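Local atomic coordinates of ribonuclease-like 3 (Danio rerio, PDB entry 2VQ9), a protein that cleaves RNA as a secreted member of the pancreatic ribonuclease family, promotes angiogenesis and kills bacteria, the last without needing its nuclease activity. Residues A[63-72]-A[105-116]; A[77-85]-A[130-139]. All blocks are in the same frame, centred on the assembly; numbering follows the deposited sequence. Where two conformers were deposited one is given.

How the contacts relate
The two contacts illustrate how a ribonuclease A fold is built from elements far apart in sequence and then locked by disulfides. They lie about 23 Å apart, centre to centre, on opposite sides of the chain's centre, and their segments alternate along the chain: 63-72, 77-85, 105-116, 130-139. Strand 68-72 is followed in the chain by helix 76-80, and strand 103-112 by strand 120-135, its neighbour in the antiparallel sheet. Contact 1 pairs two strands at the substrate-binding segment; contact 2 fastens the short helix and its following turn to a hairpin. They touch where Ile72 and Val105 pack on Ile130, with Ile72 CD1 3.7 Å from Ile130 CD1, and where Ile72 meets Val79.

Contact 1: residues A[63-72]-A[105-116]; sequences NDCKEVNTFI and VITCTLRSGERH
Asn69 and Cys108 form a hydrogen-bonded pair in the antiparallel alignment of strands 68-72 and 105-112: Asn69 N donates to Cys108 O (2.9 Å), and Cys108 N returns the bond to Asn69 O. Phe71 and Ile106 repeat the exchange, while the alternating non-hydrogen-bonded pairs Val68-Thr109, Thr70-Thr107 and Ile72-Val105 put their side chains on the other face of the sheet.

Cys108 lies on the same face as Phe71. Its CB sits 3.4 Å from Asn69 O; with chi1 at -62° the sulfur is carried opposite the carbonyl carbon, and SG reaches the ring edge, in the ring plane, 3.9 Å from Phe71 CD2. Beyond this Cys sulfur-aromatic contact SG closes a disulfide with Cys47. One face of the same ring carries Asn69 ND2, which donates to Gln36 O, while Asn69 OD1 accepts a 2.8 Å bond from Lys66 NZ. On the Thr70 face, a water bridges Thr70 OG1 and Thr107 OG1.

The strands part beyond Leu110, both of whose methyls touch Cys65 CB, and meet again in a separate bridge. Here Cys65 N donates to Glu114 O at 3.0 Å, and His116 N donates to Asn63 O. Cys65 SG, joined to Cys119, stands over the His116 ring face at 5.2 Å from the ring centroid.

Residues 66-70 bind substrate, and the catalytic proton acceptor is tied to this same strand, because His37 ND1 bonds Thr70 O. Helix 47-53 covers the Phe71 side through Val50 and Met51, Tyr142 of strand 138-146 packs on Thr70, Ile72 and Val105, and strand 120-135 flanks strand 103-112.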
loop_
_atom_site.group_PDB
_atom_site.type_symbol
_atom_site.label_atom_id
_atom_site.label_comp_id
_atom_site.label_asym_id
_atom_site.label_seq_id
_atom_site.Cartn_x
_atom_site.Cartn_y
_atom_site.Cartn_z
ATOM N N ASN A 63 3.934 1.051 -18.831
ATOM C CA ASN A 63 5.130 0.537 -18.251
ATOM C C ASN A 63 5.855 1.506 -17.300
ATOM O O ASN A 63 7.001 1.267 -16.916
ATOM C CB ASN A 63 6.073 0.266 -19.437
ATOM C CG ASN A 63 7.046 -0.730 -19.110
ATOM O OD1 ASN A 63 6.882 -1.409 -18.086
ATOM N ND2 ASN A 63 8.111 -0.851 -19.931
ATOM N N ASP A 64 5.187 2.583 -16.924
ATOM C CA ASP A 64 5.845 3.708 -16.265
ATOM C C ASP A 64 6.063 3.442 -14.780
ATOM O O ASP A 64 5.220 2.830 -14.143
ATOM C CB ASP A 64 5.011 4.972 -16.450
ATOM C CG ASP A 64 4.579 5.155 -17.879
ATOM O OD1 ASP A 64 5.383 5.696 -18.635
ATOM O OD2 ASP A 64 3.473 4.703 -18.250
ATOM N N CYS A 65 7.225 3.852 -14.266
ATOM C CA CYS A 65 7.536 3.714 -12.824
ATOM C C CYS A 65 6.561 4.553 -11.992
ATOM O O CYS A 65 6.406 5.747 -12.262
ATOM C CB CYS A 65 8.971 4.212 -12.565
ATOM S SG CYS A 65 10.294 3.376 -13.453
ATOM N N LYS A 66 5.900 3.930 -11.010
ATOM C CA LYS A 66 5.105 4.655 -10.012
ATOM C C LYS A 66 6.091 5.458 -9.161
ATOM O O LYS A 66 7.192 4.956 -8.820
ATOM C CB LYS A 66 4.298 3.669 -9.172
ATOM C CG LYS A 66 3.249 4.384 -8.295
ATOM C CD LYS A 66 2.268 3.409 -7.673
ATOM C CE LYS A 66 1.143 4.198 -7.001
ATOM N NZ LYS A 66 0.601 3.397 -5.917
ATOM N N GLU A 67 5.737 6.710 -8.863
ATOM C CA GLU A 67 6.663 7.638 -8.202
ATOM C C GLU A 67 6.793 7.342 -6.724
ATOM O O GLU A 67 7.894 7.376 -6.167
ATOM C CB GLU A 67 6.221 9.098 -8.423
ATOM C CG GLU A 67 6.267 9.532 -9.898
ATOM C CD GLU A 67 5.541 10.869 -10.175
ATOM O OE1 GLU A 67 5.435 11.748 -9.293
ATOM O OE2 GLU A 67 5.055 11.041 -11.309
ATOM N N VAL A 68 5.657 7.102 -6.082
ATOM C CA VAL A 68 5.643 6.809 -4.653
ATOM C C VAL A 68 4.686 5.669 -4.401
ATOM O O VAL A 68 3.534 5.675 -4.902
ATOM C CB VAL A 68 5.180 8.058 -3.794
ATOM C CG1 VAL A 68 5.300 7.741 -2.274
ATOM C CG2 VAL A 68 6.043 9.323 -4.149
ATOM N N ASN A 69 5.144 4.698 -3.615
ATOM C CA ASN A 69 4.309 3.538 -3.334
ATOM C C ASN A 69 4.570 2.980 -1.972
ATOM O O ASN A 69 5.707 2.740 -1.610
ATOM C CB ASN A 69 4.472 2.424 -4.381
ATOM C CG ASN A 69 3.376 1.361 -4.243
ATOM O OD1 ASN A 69 2.204 1.689 -4.422
ATOM N ND2 ASN A 69 3.746 0.098 -3.880
ATOM N N THR A 70 3.515 2.756 -1.209
ATOM C CA THR A 70 3.683 2.323 0.169
ATOM C C THR A 70 3.274 0.864 0.322
ATOM O O THR A 70 2.181 0.483 -0.111
ATOM C CB THR A 70 2.809 3.195 1.110
ATOM O OG1 THR A 70 3.207 4.570 0.966
ATOM C CG2 THR A 70 2.971 2.766 2.591
ATOM N N PHE A 71 4.161 0.067 0.921
ATOM C CA PHE A 71 3.836 -1.314 1.295
ATOM C C PHE A 71 3.588 -1.447 2.778
ATOM O O PHE A 71 4.399 -1.004 3.604
ATOM C CB PHE A 71 4.951 -2.288 0.914
ATOM C CG PHE A 71 5.152 -2.431 -0.555
ATOM C CD1 PHE A 71 4.280 -3.192 -1.315
ATOM C CD2 PHE A 71 6.227 -1.782 -1.190
ATOM C CE1 PHE A 71 4.452 -3.332 -2.702
ATOM C CE2 PHE A 71 6.431 -1.918 -2.588
ATOM C CZ PHE A 71 5.508 -2.698 -3.345
ATOM N N ILE A 72 2.468 -2.080 3.119
ATOM C CA ILE A 72 2.219 -2.403 4.512
ATOM C C ILE A 72 2.923 -3.729 4.793
ATOM O O ILE A 72 2.728 -4.709 4.058
ATOM C CB ILE A 72 0.751 -2.567 4.767
ATOM C CG1 ILE A 72 0.011 -1.279 4.355
ATOM C CG2 ILE A 72 0.522 -2.919 6.248
ATOM C CD1 ILE A 72 -1.496 -1.516 4.104
ATOM N N VAL A 105 4.960 0.383 7.897
ATOM C CA VAL A 105 4.912 0.603 6.454
ATOM C C VAL A 105 6.285 0.995 5.904
ATOM O O VAL A 105 7.080 1.640 6.598
ATOM C CB VAL A 105 3.828 1.636 6.039
ATOM C CG1 VAL A 105 2.455 1.188 6.567
ATOM C CG2 VAL A 105 4.200 3.073 6.520
ATOM N N ILE A 106 6.549 0.618 4.655
ATOM C CA ILE A 106 7.743 1.069 3.949
ATOM C C ILE A 106 7.295 1.860 2.725
ATOM O O ILE A 106 6.538 1.375 1.882
ATOM C CB ILE A 106 8.694 -0.122 3.574
ATOM C CG1 ILE A 106 9.249 -0.759 4.874
ATOM C CG2 ILE A 106 9.779 0.341 2.526
ATOM C CD1 ILE A 106 10.669 -0.544 5.144
ATOM N N THR A 107 7.724 3.108 2.665
ATOM C CA THR A 107 7.382 3.991 1.548
ATOM C C THR A 107 8.557 3.978 0.562
ATOM O O THR A 107 9.694 4.272 0.926
ATOM C CB THR A 107 7.073 5.404 2.066
ATOM O OG1 THR A 107 5.912 5.325 2.916
ATOM C CG2 THR A 107 6.804 6.367 0.909
ATOM N N CYS A 108 8.262 3.585 -0.671
ATOM C CA CYS A 108 9.226 3.496 -1.771
ATOM C C CYS A 108 9.058 4.708 -2.683
ATOM O O CYS A 108 8.010 4.908 -3.284
ATOM C CB CYS A 108 8.968 2.214 -2.587
ATOM S SG CYS A 108 9.156 0.680 -1.651
ATOM N N THR A 109 10.101 5.520 -2.766
ATOM C CA THR A 109 10.047 6.769 -3.524
ATOM C C THR A 109 11.064 6.679 -4.641
ATOM O O THR A 109 12.231 6.379 -4.388
ATOM C CB THR A 109 10.373 7.953 -2.610
ATOM O OG1 THR A 109 9.382 7.994 -1.569
ATOM C CG2 THR A 109 10.305 9.253 -3.423
ATOM N N LEU A 110 10.620 6.966 -5.865
ATOM C CA LEU A 110 11.452 6.779 -7.048
ATOM C C LEU A 110 12.679 7.735 -7.094
ATOM O O LEU A 110 12.543 8.962 -6.990
ATOM C CB LEU A 110 10.562 6.954 -8.309
ATOM C CG LEU A 110 11.157 6.691 -9.694
ATOM C CD1 LEU A 110 11.387 5.193 -9.895
ATOM C CD2 LEU A 110 10.168 7.223 -10.745
ATOM N N ARG A 111 13.851 7.137 -7.238
ATOM C CA ARG A 111 15.161 7.812 -7.219
ATOM C C ARG A 111 15.641 7.997 -8.654
ATOM O O ARG A 111 16.343 8.966 -8.989
ATOM C CB ARG A 111 16.126 6.822 -6.546
ATOM C CG ARG A 111 16.955 7.298 -5.459
ATOM C CD ARG A 111 17.885 6.144 -5.117
ATOM N NE ARG A 111 19.268 6.591 -4.954
ATOM C CZ ARG A 111 20.306 6.091 -5.621
ATOM N NH1 ARG A 111 20.126 5.116 -6.512
ATOM N NH2 ARG A 111 21.533 6.573 -5.404
ATOM N N SER A 112 15.333 7.020 -9.512
ATOM C CA SER A 112 15.679 7.108 -10.942
ATOM C C SER A 112 14.906 6.090 -11.769
ATOM O O SER A 112 14.325 5.164 -11.215
ATOM C CB SER A 112 17.181 6.926 -11.153
ATOM O OG SER A 112 17.567 5.568 -11.049
ATOM N N GLY A 113 14.918 6.272 -13.088
ATOM C CA GLY A 113 14.209 5.388 -14.012
ATOM C C GLY A 113 12.856 5.914 -14.391
ATOM O O GLY A 113 12.202 6.585 -13.596
ATOM N N GLU A 114 12.438 5.625 -15.621
ATOM C CA GLU A 114 11.155 6.084 -16.130
ATOM C C GLU A 114 10.239 4.907 -16.425
ATOM O O GLU A 114 9.028 5.029 -16.310
ATOM C CB GLU A 114 11.322 6.891 -17.411
ATOM C CG GLU A 114 12.076 8.191 -17.190
ATOM C CD GLU A 114 11.490 9.296 -17.995
ATOM O OE1 GLU A 114 11.406 9.158 -19.256
ATOM O OE2 GLU A 114 11.073 10.286 -17.348
ATOM N N ARG A 115 10.824 3.784 -16.836
ATOM C CA ARG A 115 10.010 2.603 -17.138
ATOM C C ARG A 115 10.636 1.340 -16.546
ATOM O O ARG A 115 11.867 1.261 -16.387
ATOM C CB ARG A 115 9.811 2.459 -18.662
ATOM C CG ARG A 115 8.886 3.509 -19.299
ATOM C CD ARG A 115 8.851 3.418 -20.843
ATOM N NE ARG A 115 8.094 4.542 -21.403
ATOM C CZ ARG A 115 8.664 5.629 -21.919
ATOM N NH1 ARG A 115 9.988 5.715 -22.006
ATOM N NH2 ARG A 115 7.913 6.617 -22.391
ATOM N N HIS A 116 9.807 0.339 -16.224
ATOM C CA HIS A 116 10.375 -0.957 -15.829
ATOM C C HIS A 116 11.199 -1.468 -17.014
ATOM O O HIS A 116 10.835 -1.231 -18.162
ATOM C CB HIS A 116 9.261 -1.952 -15.462
ATOM C CG HIS A 116 8.495 -1.555 -14.239
ATOM N ND1 HIS A 116 9.012 -1.680 -12.973
ATOM C CD2 HIS A 116 7.263 -1.016 -14.093
ATOM C CE1 HIS A 116 8.127 -1.242 -12.091
ATOM N NE2 HIS A 116 7.065 -0.819 -12.749
HETATM O O HOH W 1 7.570 6.807 -18.102
HETATM O O HOH W 2 3.646 6.410 2.744
#

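Contact 2: residues A[77-85]-A[130-139]; sequences NHVRTVCTG and IVVACEGEWP. Unlike the reference sequence in segment 130-139: Gly136 (reference Ser).
The backbones of segment 77-85 and hairpin 130-139 exchange no hydrogen bonds, and their CA atoms come nearest at Cys83 and Glu137, 5.2 Å apart, where the segment beyond the helix meets the type II' turn from Glu135 to Trp138. Within the ribonuclease A fold this is a disulfide-closed junction of helix and beta hairpin. Cys83 SG and Cys134 SG form the covalent link, with a torsion of -87° about the S-S bond, close to the relaxed right angle. Pro139 N approaches Cys83 SG to 3.6 Å.

Toward the start of strand 130-135, hydrophobic branches fill the interface. Val82 splits its methyls between two partners: CG1 meets Val132 CG2 at 3.7 Å, and CG2 faces Ile130 CD1, which Val79 CG1 also touches. Phe33 of helix 27-37 packs on both Val79 and Pro139.

Toward the turn, Arg80 lies alongside Trp138, both side chains pointing the same way. Its CG rests on Pro139 CD, its CD comes 3.4 Å from Trp138 CZ3, and a bend at chi3 (-79°) brings one guanidinium face over Trp138 CZ3, the guanidinium and indole planes 20° apart. Asn77 OD1 accepts from Arg80 NH2 in the guanidinium plane, which helps fix its rotation. The carboxylate of Glu137 stays beyond salt-bridge range; instead a single water accepts from Arg80 NH1 at 2.7 Å and donates to Glu137 O and Glu137 OE1.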
loop_
_atom_site.group_PDB
_atom_site.type_symbol
_atom_site.label_atom_id
_atom_site.label_comp_id
_atom_site.label_asym_id
_atom_site.label_seq_id
_atom_site.Cartn_x
_atom_site.Cartn_y
_atom_site.Cartn_z
ATOM N N ASN A 77 -4.874 -11.051 4.901
ATOM C CA ASN A 77 -5.964 -11.288 5.835
ATOM C C ASN A 77 -5.885 -10.386 7.067
ATOM O O ASN A 77 -6.922 -9.935 7.575
ATOM C CB ASN A 77 -6.000 -12.767 6.247
ATOM C CG ASN A 77 -6.541 -13.652 5.154
ATOM O OD1 ASN A 77 -6.884 -13.177 4.070
ATOM N ND2 ASN A 77 -6.630 -14.946 5.428
ATOM N N HIS A 78 -4.663 -10.088 7.508
ATOM C CA HIS A 78 -4.451 -9.148 8.623
ATOM C C HIS A 78 -4.868 -7.732 8.211
ATOM O O HIS A 78 -5.651 -7.077 8.914
ATOM C CB HIS A 78 -2.986 -9.186 9.040
ATOM C CG HIS A 78 -2.645 -8.360 10.241
ATOM N ND1 HIS A 78 -1.343 -8.156 10.641
ATOM C CD2 HIS A 78 -3.420 -7.652 11.102
ATOM C CE1 HIS A 78 -1.328 -7.384 11.717
ATOM N NE2 HIS A 78 -2.577 -7.075 12.024
ATOM N N VAL A 79 -4.375 -7.254 7.060
ATOM C CA VAL A 79 -4.782 -5.918 6.597
ATOM C C VAL A 79 -6.311 -5.806 6.402
ATOM O O VAL A 79 -6.925 -4.772 6.724
ATOM C CB VAL A 79 -4.007 -5.485 5.346
ATOM C CG1 VAL A 79 -4.561 -4.133 4.798
ATOM C CG2 VAL A 79 -2.511 -5.370 5.672
ATOM N N ARG A 80 -6.934 -6.852 5.869
ATOM C CA ARG A 80 -8.401 -6.881 5.717
ATOM C C ARG A 80 -9.197 -6.526 6.959
ATOM O O ARG A 80 -10.292 -5.953 6.856
ATOM C CB ARG A 80 -8.864 -8.248 5.259
ATOM C CG ARG A 80 -8.947 -8.399 3.791
ATOM C CD ARG A 80 -10.039 -9.384 3.466
ATOM N NE ARG A 80 -9.590 -10.750 3.646
ATOM C CZ ARG A 80 -10.383 -11.749 4.022
ATOM N NH1 ARG A 80 -11.679 -11.528 4.261
ATOM N NH2 ARG A 80 -9.878 -12.959 4.161
ATOM N N THR A 81 -8.665 -6.868 8.126
ATOM C CA THR A 81 -9.393 -6.658 9.383
ATOM C C THR A 81 -9.635 -5.183 9.689
ATOM O O THR A 81 -10.438 -4.866 10.558
ATOM C CB THR A 81 -8.685 -7.288 10.602
ATOM O OG1 THR A 81 -7.445 -6.600 10.848
ATOM C CG2 THR A 81 -8.432 -8.779 10.378
ATOM N N VAL A 82 -8.924 -4.289 9.000
ATOM C CA VAL A 82 -9.166 -2.869 9.165
ATOM C C VAL A 82 -10.581 -2.531 8.688
ATOM O O VAL A 82 -11.201 -1.596 9.209
ATOM C CB VAL A 82 -8.078 -2.006 8.472
ATOM C CG1 VAL A 82 -8.323 -0.526 8.718
ATOM C CG2 VAL A 82 -6.706 -2.377 9.027
ATOM N N CYS A 83 -11.100 -3.326 7.748
ATOM C CA CYS A 83 -12.450 -3.137 7.200
ATOM C C CYS A 83 -13.564 -3.903 7.923
ATOM O O CYS A 83 -14.757 -3.703 7.622
ATOM C CB CYS A 83 -12.487 -3.543 5.728
ATOM S SG CYS A 83 -11.463 -2.546 4.644
ATOM N N THR A 84 -13.200 -4.788 8.840
ATOM C CA THR A 84 -14.211 -5.614 9.505
ATOM C C THR A 84 -14.157 -5.543 11.034
ATOM O O THR A 84 -14.320 -6.554 11.715
ATOM C CB THR A 84 -14.132 -7.081 9.025
ATOM O OG1 THR A 84 -12.829 -7.614 9.291
ATOM C CG2 THR A 84 -14.446 -7.170 7.533
ATOM N N GLY A 85 -13.937 -4.347 11.578
ATOM C CA GLY A 85 -13.939 -4.154 13.041
ATOM C C GLY A 85 -12.644 -3.614 13.607
ATOM O O GLY A 85 -12.601 -3.092 14.728
ATOM N N ILE A 130 -2.884 2.919 9.659
ATOM C CA ILE A 130 -3.108 2.984 8.228
ATOM C C ILE A 130 -4.561 3.355 7.965
ATOM O O ILE A 130 -5.453 2.942 8.716
ATOM C CB ILE A 130 -2.717 1.649 7.539
ATOM C CG1 ILE A 130 -3.508 0.455 8.083
ATOM C CG2 ILE A 130 -1.210 1.400 7.697
ATOM C CD1 ILE A 130 -3.311 -0.876 7.218
ATOM N N VAL A 131 -4.769 4.128 6.904
ATOM C CA VAL A 131 -6.081 4.539 6.466
ATOM C C VAL A 131 -6.330 3.892 5.115
ATOM O O VAL A 131 -5.599 4.132 4.140
ATOM C CB VAL A 131 -6.195 6.092 6.375
ATOM C CG1 VAL A 131 -7.606 6.494 5.968
ATOM C CG2 VAL A 131 -5.790 6.731 7.724
ATOM N N VAL A 132 -7.363 3.065 5.070
ATOM C CA VAL A 132 -7.722 2.320 3.876
ATOM C C VAL A 132 -9.174 2.648 3.504
ATOM O O VAL A 132 -9.994 2.875 4.395
ATOM C CB VAL A 132 -7.480 0.773 4.114
ATOM C CG1 VAL A 132 -6.006 0.494 4.506
ATOM C CG2 VAL A 132 -8.425 0.220 5.136
ATOM N N ALA A 133 -9.469 2.708 2.204
ATOM C CA ALA A 133 -10.843 2.680 1.713
ATOM C C ALA A 133 -11.314 1.247 1.663
ATOM O O ALA A 133 -10.630 0.350 1.129
ATOM C CB ALA A 133 -10.963 3.344 0.333
ATOM N N CYS A 134 -12.495 1.029 2.220
ATOM C CA CYS A 134 -13.096 -0.285 2.309
ATOM C C CYS A 134 -14.335 -0.285 1.444
ATOM O O CYS A 134 -15.166 0.625 1.532
ATOM C CB CYS A 134 -13.521 -0.587 3.751
ATOM S SG CYS A 134 -12.169 -0.665 4.938
ATOM N N GLU A 135 -14.442 -1.292 0.597
ATOM C CA GLU A 135 -15.651 -1.507 -0.183
ATOM C C GLU A 135 -16.288 -2.713 0.451
ATOM O O GLU A 135 -15.895 -3.851 0.195
ATOM C CB GLU A 135 -15.305 -1.694 -1.658
ATOM C CG GLU A 135 -14.664 -0.415 -2.199
ATOM C CD GLU A 135 -14.588 -0.329 -3.706
ATOM O OE1 GLU A 135 -15.179 -1.196 -4.391
ATOM O OE2 GLU A 135 -13.934 0.628 -4.194
ATOM N N GLY A 136 -17.230 -2.436 1.350
ATOM C CA GLY A 136 -17.732 -3.456 2.260
ATOM C C GLY A 136 -16.595 -3.956 3.131
ATOM O O GLY A 136 -15.923 -3.169 3.788
ATOM N N GLU A 137 -16.379 -5.267 3.107
ATOM C CA GLU A 137 -15.390 -5.927 3.945
ATOM C C GLU A 137 -13.987 -5.967 3.313
ATOM O O GLU A 137 -13.056 -6.528 3.889
ATOM C CB GLU A 137 -15.851 -7.349 4.277
ATOM C CG GLU A 137 -16.206 -8.205 3.061
ATOM C CD GLU A 137 -16.300 -9.704 3.371
ATOM O OE1 GLU A 137 -15.602 -10.175 4.308
ATOM O OE2 GLU A 137 -17.060 -10.418 2.664
ATOM N N TRP A 138 -13.852 -5.376 2.132
ATOM C CA TRP A 138 -12.622 -5.549 1.345
ATOM C C TRP A 138 -11.871 -4.235 1.181
ATOM O O TRP A 138 -12.452 -3.253 0.716
ATOM C CB TRP A 138 -12.970 -6.125 -0.033
ATOM C CG TRP A 138 -13.743 -7.428 0.038
ATOM C CD1 TRP A 138 -15.100 -7.602 -0.121
ATOM C CD2 TRP A 138 -13.203 -8.728 0.304
ATOM N NE1 TRP A 138 -15.427 -8.938 0.017
ATOM C CE2 TRP A 138 -14.281 -9.648 0.281
ATOM C CE3 TRP A 138 -11.915 -9.207 0.538
ATOM C CZ2 TRP A 138 -14.103 -11.013 0.496
ATOM C CZ3 TRP A 138 -11.738 -10.567 0.751
ATOM C CH2 TRP A 138 -12.830 -11.457 0.731
ATOM N N PRO A 139 -10.571 -4.212 1.555
ATOM C CA PRO A 139 -9.736 -3.036 1.305
ATOM C C PRO A 139 -9.572 -2.805 -0.195
ATOM O O PRO A 139 -9.327 -3.748 -0.946
ATOM C CB PRO A 139 -8.371 -3.400 1.925
ATOM C CG PRO A 139 -8.516 -4.694 2.554
ATOM C CD PRO A 139 -9.816 -5.318 2.178
HETATM O O HOH W 3 -12.648 -9.042 4.910
#